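Local coordinates for Red carotenoid protein (RCP) (Nostoc sp., PDB 5FCY) that binds carotenoids, among them beta-carotene, within a soluble all-helical domain and probably serves photoprotection in the cyanobacterium, at residues G94-W102 with I143-M153. Numbering follows the deposited sequence.
Sequences GDTTKLLFW and ITLFRDYVSPM. With BCR (beta-carotene), chain B.
Val150 lays its CG1 methyl over one face of the Trp102 indole, 4.0 Å from the centroid of the five-membered ring, a CH-pi contact. The opposite face takes Phe101 CD2 near the rim, while methyl C35 of beta-carotene sits at the edge, in the ring plane; its C37 methyl meets the Phe146 edge. Met153 SD comes in obliquely, 3.6 Å from Trp102 CZ2, as a Met-aromatic contact. Tyr90 OH hydrogen-bonds Trp102 NE1 and Val150 O. One turn back, Leu99 is the knob in a hole formed by Ile143, Phe146, Arg147 and Val150. With CG anti to the backbone N (chi1 180°), Leu99 CD1 reaches Phe146 CB (3.8 Å) and Leu99 CD2 reaches Arg147 CG (3.6 Å). Polar groups close the N-terminal end of helix 95-102: Ser151 OG donates to Asp95 OD1 (2.6 Å) from above the carboxylate plane, and Arg147 NH2 forms a salt bridge with Asp95 OD2 (3.2 Å), carboxylate and guanidinium planes 79° apart. The extended Lys98 chain delivers NZ to Ser151 O (2.9 Å), in the carbonyl plane. Segments 95-102 and 143-150 cross at 95°, and Leu99, Leu100, Trp102, Ile143 and Phe146 line the carotenoid pocket of this all-helical orange carotenoid protein N-terminal domain.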
loop_
_atom_site.group_PDB
_atom_site.type_symbol
_atom_site.label_atom_id
_atom_site.label_comp_id
_atom_site.label_asym_id
_atom_site.label_seq_id
_atom_site.Cartn_x
_atom_site.Cartn_y
_atom_site.Cartn_z
ATOM N N GLY A 94 2.446 14.408 1.747
ATOM C CA GLY A 94 1.419 14.333 2.761
ATOM C C GLY A 94 0.718 12.989 2.767
ATOM O O GLY A 94 0.869 12.169 1.862
ATOM N N ASP A 95 -0.068 12.768 3.820
ATOM C CA ASP A 95 -0.789 11.506 3.955
ATOM C C ASP A 95 -1.722 11.275 2.771
ATOM O O ASP A 95 -1.731 10.193 2.174
ATOM C CB ASP A 95 -1.566 11.491 5.268
ATOM C CG ASP A 95 -0.662 11.582 6.474
ATOM O OD1 ASP A 95 0.471 11.061 6.404
ATOM O OD2 ASP A 95 -1.078 12.177 7.491
ATOM N N THR A 96 -2.518 12.286 2.418
ATOM C CA THR A 96 -3.449 12.147 1.301
ATOM C C THR A 96 -2.720 11.736 0.028
ATOM O O THR A 96 -3.111 10.773 -0.643
ATOM C CB THR A 96 -4.201 13.458 1.079
ATOM O OG1 THR A 96 -4.930 13.797 2.262
ATOM C CG2 THR A 96 -5.171 13.339 -0.095
ATOM N N THR A 97 -1.664 12.464 -0.330
ATOM C CA THR A 97 -0.921 12.133 -1.538
ATOM C C THR A 97 -0.375 10.712 -1.464
ATOM O O THR A 97 -0.490 9.938 -2.421
ATOM C CB THR A 97 0.209 13.142 -1.747
ATOM O OG1 THR A 97 -0.309 14.470 -1.617
ATOM C CG2 THR A 97 0.825 12.978 -3.131
ATOM N N LYS A 98 0.209 10.345 -0.319
ATOM C CA LYS A 98 0.747 8.999 -0.156
ATOM C C LYS A 98 -0.314 7.944 -0.442
ATOM O O LYS A 98 -0.050 6.965 -1.149
ATOM C CB LYS A 98 1.306 8.831 1.255
ATOM C CG LYS A 98 2.631 9.535 1.487
ATOM C CD LYS A 98 2.888 9.738 2.966
ATOM C CE LYS A 98 4.365 9.915 3.252
ATOM N NZ LYS A 98 4.607 10.590 4.553
ATOM N N LEU A 99 -1.524 8.133 0.090
ATOM C CA LEU A 99 -2.589 7.159 -0.125
ATOM C C LEU A 99 -3.072 7.174 -1.572
ATOM O O LEU A 99 -3.378 6.120 -2.141
ATOM C CB LEU A 99 -3.741 7.436 0.839
ATOM C CG LEU A 99 -4.963 6.521 0.762
ATOM C CD1 LEU A 99 -4.570 5.060 0.872
ATOM C CD2 LEU A 99 -5.934 6.892 1.866
ATOM N N LEU A 100 -3.155 8.358 -2.184
ATOM C CA LEU A 100 -3.506 8.435 -3.598
ATOM C C LEU A 100 -2.475 7.711 -4.452
ATOM O O LEU A 100 -2.827 7.014 -5.410
ATOM C CB LEU A 100 -3.625 9.895 -4.033
ATOM C CG LEU A 100 -4.725 10.719 -3.360
ATOM C CD1 LEU A 100 -4.535 12.196 -3.661
ATOM C CD2 LEU A 100 -6.097 10.256 -3.816
ATOM N N PHE A 101 -1.193 7.876 -4.125
ATOM C CA PHE A 101 -0.141 7.149 -4.828
ATOM C C PHE A 101 -0.382 5.646 -4.767
ATOM O O PHE A 101 -0.284 4.947 -5.782
ATOM C CB PHE A 101 1.218 7.500 -4.229
ATOM C CG PHE A 101 2.324 6.577 -4.654
ATOM C CD1 PHE A 101 2.878 6.676 -5.919
ATOM C CD2 PHE A 101 2.813 5.614 -3.788
ATOM C CE1 PHE A 101 3.896 5.829 -6.313
ATOM C CE2 PHE A 101 3.831 4.766 -4.175
ATOM C CZ PHE A 101 4.374 4.873 -5.440
ATOM N N TRP A 102 -0.695 5.128 -3.579
ATOM C CA TRP A 102 -0.944 3.698 -3.451
ATOM C C TRP A 102 -2.196 3.278 -4.211
ATOM O O TRP A 102 -2.290 2.129 -4.654
ATOM C CB TRP A 102 -1.047 3.312 -1.976
ATOM C CG TRP A 102 0.287 3.082 -1.348
ATOM C CD1 TRP A 102 0.970 3.936 -0.538
ATOM C CD2 TRP A 102 1.110 1.917 -1.491
ATOM N NE1 TRP A 102 2.169 3.376 -0.161
ATOM C CE2 TRP A 102 2.278 2.138 -0.734
ATOM C CE3 TRP A 102 0.972 0.711 -2.184
ATOM C CZ2 TRP A 102 3.300 1.197 -0.650
ATOM C CZ3 TRP A 102 1.989 -0.224 -2.099
ATOM C CH2 TRP A 102 3.137 0.025 -1.338
ATOM N N ILE A 143 -10.514 4.600 5.583
ATOM C CA ILE A 143 -9.654 5.659 5.059
ATOM C C ILE A 143 -8.648 6.087 6.120
ATOM O O ILE A 143 -7.449 6.217 5.851
ATOM C CB ILE A 143 -10.502 6.851 4.578
ATOM C CG1 ILE A 143 -11.474 6.412 3.482
ATOM C CG2 ILE A 143 -9.612 7.978 4.051
ATOM C CD1 ILE A 143 -12.657 7.324 3.336
ATOM N N THR A 144 -9.127 6.317 7.343
ATOM C CA THR A 144 -8.226 6.657 8.439
ATOM C C THR A 144 -7.187 5.563 8.647
ATOM O O THR A 144 -5.997 5.849 8.824
ATOM C CB THR A 144 -9.029 6.888 9.718
ATOM O OG1 THR A 144 -10.021 7.896 9.483
ATOM C CG2 THR A 144 -8.124 7.335 10.858
ATOM N N LEU A 145 -7.619 4.302 8.624
ATOM C CA LEU A 145 -6.684 3.190 8.749
ATOM C C LEU A 145 -5.631 3.237 7.648
ATOM O O LEU A 145 -4.427 3.160 7.920
ATOM C CB LEU A 145 -7.452 1.866 8.714
ATOM C CG LEU A 145 -6.636 0.582 8.545
ATOM C CD1 LEU A 145 -5.618 0.428 9.659
ATOM C CD2 LEU A 145 -7.561 -0.622 8.493
ATOM N N PHE A 146 -6.071 3.372 6.394
ATOM C CA PHE A 146 -5.139 3.338 5.270
ATOM C C PHE A 146 -4.153 4.497 5.334
ATOM O O PHE A 146 -2.955 4.315 5.086
ATOM C CB PHE A 146 -5.910 3.369 3.950
ATOM C CG PHE A 146 -6.925 2.265 3.810
ATOM C CD1 PHE A 146 -6.711 1.025 4.388
ATOM C CD2 PHE A 146 -8.096 2.471 3.100
ATOM C CE1 PHE A 146 -7.642 0.015 4.260
ATOM C CE2 PHE A 146 -9.031 1.463 2.968
ATOM C CZ PHE A 146 -8.805 0.236 3.550
ATOM N N ARG A 147 -4.638 5.696 5.660
ATOM C CA ARG A 147 -3.750 6.850 5.753
ATOM C C ARG A 147 -2.655 6.622 6.786
ATOM O O ARG A 147 -1.485 6.933 6.538
ATOM C CB ARG A 147 -4.554 8.103 6.096
ATOM C CG ARG A 147 -5.466 8.575 4.974
ATOM C CD ARG A 147 -6.261 9.815 5.364
ATOM N NE ARG A 147 -5.393 10.915 5.783
ATOM C CZ ARG A 147 -5.065 11.190 7.045
ATOM N NH1 ARG A 147 -5.530 10.449 8.046
ATOM N NH2 ARG A 147 -4.264 12.215 7.311
ATOM N N ASP A 148 -3.011 6.078 7.951
ATOM C CA ASP A 148 -2.012 5.843 8.989
ATOM C C ASP A 148 -1.075 4.702 8.619
ATOM O O ASP A 148 0.085 4.692 9.044
ATOM C CB ASP A 148 -2.695 5.546 10.324
ATOM C CG ASP A 148 -3.630 6.655 10.763
ATOM O OD1 ASP A 148 -3.384 7.827 10.405
ATOM O OD2 ASP A 148 -4.613 6.352 11.468
ATOM N N TYR A 149 -1.553 3.734 7.835
ATOM C CA TYR A 149 -0.709 2.611 7.441
ATOM C C TYR A 149 0.365 3.050 6.449
ATOM O O TYR A 149 1.539 2.692 6.595
ATOM C CB TYR A 149 -1.575 1.492 6.857
ATOM C CG TYR A 149 -0.796 0.400 6.164
ATOM C CD1 TYR A 149 0.183 -0.318 6.836
ATOM C CD2 TYR A 149 -1.049 0.077 4.840
ATOM C CE1 TYR A 149 0.895 -1.315 6.205
ATOM C CE2 TYR A 149 -0.344 -0.919 4.201
ATOM C CZ TYR A 149 0.627 -1.613 4.889
ATOM O OH TYR A 149 1.337 -2.609 4.263
ATOM N N VAL A 150 -0.015 3.838 5.439
ATOM C CA VAL A 150 0.944 4.274 4.427
ATOM C C VAL A 150 1.713 5.525 4.839
ATOM O O VAL A 150 2.777 5.802 4.265
ATOM C CB VAL A 150 0.246 4.531 3.077
ATOM C CG1 VAL A 150 -0.513 3.294 2.625
ATOM C CG2 VAL A 150 -0.684 5.742 3.154
ATOM N N SER A 151 1.216 6.282 5.814
ATOM C CA SER A 151 1.851 7.548 6.171
ATOM C C SER A 151 3.314 7.395 6.562
ATOM O O SER A 151 4.144 8.185 6.076
ATOM C CB SER A 151 1.060 8.219 7.297
ATOM O OG SER A 151 1.784 9.313 7.828
ATOM N N PRO A 152 3.704 6.453 7.421
ATOM C CA PRO A 152 5.109 6.362 7.832
ATOM C C PRO A 152 5.999 5.564 6.892
ATOM O O PRO A 152 7.149 5.297 7.249
ATOM C CB PRO A 152 5.006 5.681 9.203
ATOM C CG PRO A 152 3.829 4.789 9.075
ATOM C CD PRO A 152 2.853 5.513 8.180
ATOM N N MET A 153 5.522 5.184 5.708
ATOM C CA MET A 153 6.356 4.438 4.779
ATOM C C MET A 153 7.394 5.365 4.143
ATOM O O MET A 153 7.417 6.577 4.377
ATOM C CB MET A 153 5.495 3.770 3.711
ATOM C CG MET A 153 4.617 2.647 4.233
ATOM S SD MET A 153 3.649 1.905 2.909
ATOM C CE MET A 153 2.664 0.718 3.815
HETATM C C1 BCR B . 4.602 -10.350 -5.589
HETATM C C2 BCR B . 4.629 -11.873 -5.491
HETATM C C3 BCR B . 4.641 -12.404 -4.061
HETATM C C4 BCR B . 3.850 -11.505 -3.121
HETATM C C5 BCR B . 2.917 -10.619 -3.910
HETATM C C6 BCR B . 3.448 -9.774 -4.792
HETATM C C7 BCR B . 2.993 -8.365 -5.033
HETATM C C8 BCR B . 1.994 -7.716 -4.399
HETATM C C9 BCR B . 1.639 -6.302 -4.728
HETATM C C10 BCR B . 0.589 -5.722 -4.090
HETATM C C11 BCR B . 0.127 -4.338 -4.304
HETATM C C33 BCR B . 1.447 -10.776 -3.715
HETATM C C31 BCR B . 4.514 -9.993 -7.072
HETATM C C32 BCR B . 5.897 -9.822 -4.995
HETATM C C34 BCR B . 2.462 -5.584 -5.764
HETATM C C12 BCR B . -0.912 -3.857 -3.602
HETATM C C13 BCR B . -1.421 -2.470 -3.764
HETATM C C14 BCR B . -2.484 -2.068 -3.016
HETATM C C15 BCR B . -3.089 -0.729 -3.064
HETATM C C16 BCR B . -4.152 -0.406 -2.311
HETATM C C17 BCR B . -4.717 0.949 -2.402
HETATM C C18 BCR B . -5.786 1.375 -1.700
HETATM C C19 BCR B . -6.218 2.784 -1.902
HETATM C C20 BCR B . -7.209 3.373 -1.220
HETATM C C21 BCR B . -7.553 4.777 -1.491
HETATM C C22 BCR B . -8.559 5.420 -0.867
HETATM C C23 BCR B . -8.825 6.836 -1.251
HETATM C C24 BCR B . -9.864 7.540 -0.782
HETATM C C25 BCR B . -10.154 8.951 -1.171
HETATM C C26 BCR B . -9.448 9.633 -2.074
HETATM C C27 BCR B . -8.781 10.920 -1.648
HETATM C C28 BCR B . -9.561 11.525 -0.487
HETATM C C29 BCR B . -11.048 11.209 -0.597
HETATM C C30 BCR B . -11.310 9.704 -0.546
HETATM C C35 BCR B . -0.715 -1.575 -4.744
HETATM C C36 BCR B . -6.483 0.430 -0.761
HETATM C C37 BCR B . -9.365 4.665 0.152
HETATM C C38 BCR B . -9.386 9.205 -3.519
HETATM C C39 BCR B . -12.566 9.365 -1.336
HETATM C C40 BCR B . -11.518 9.305 0.910
#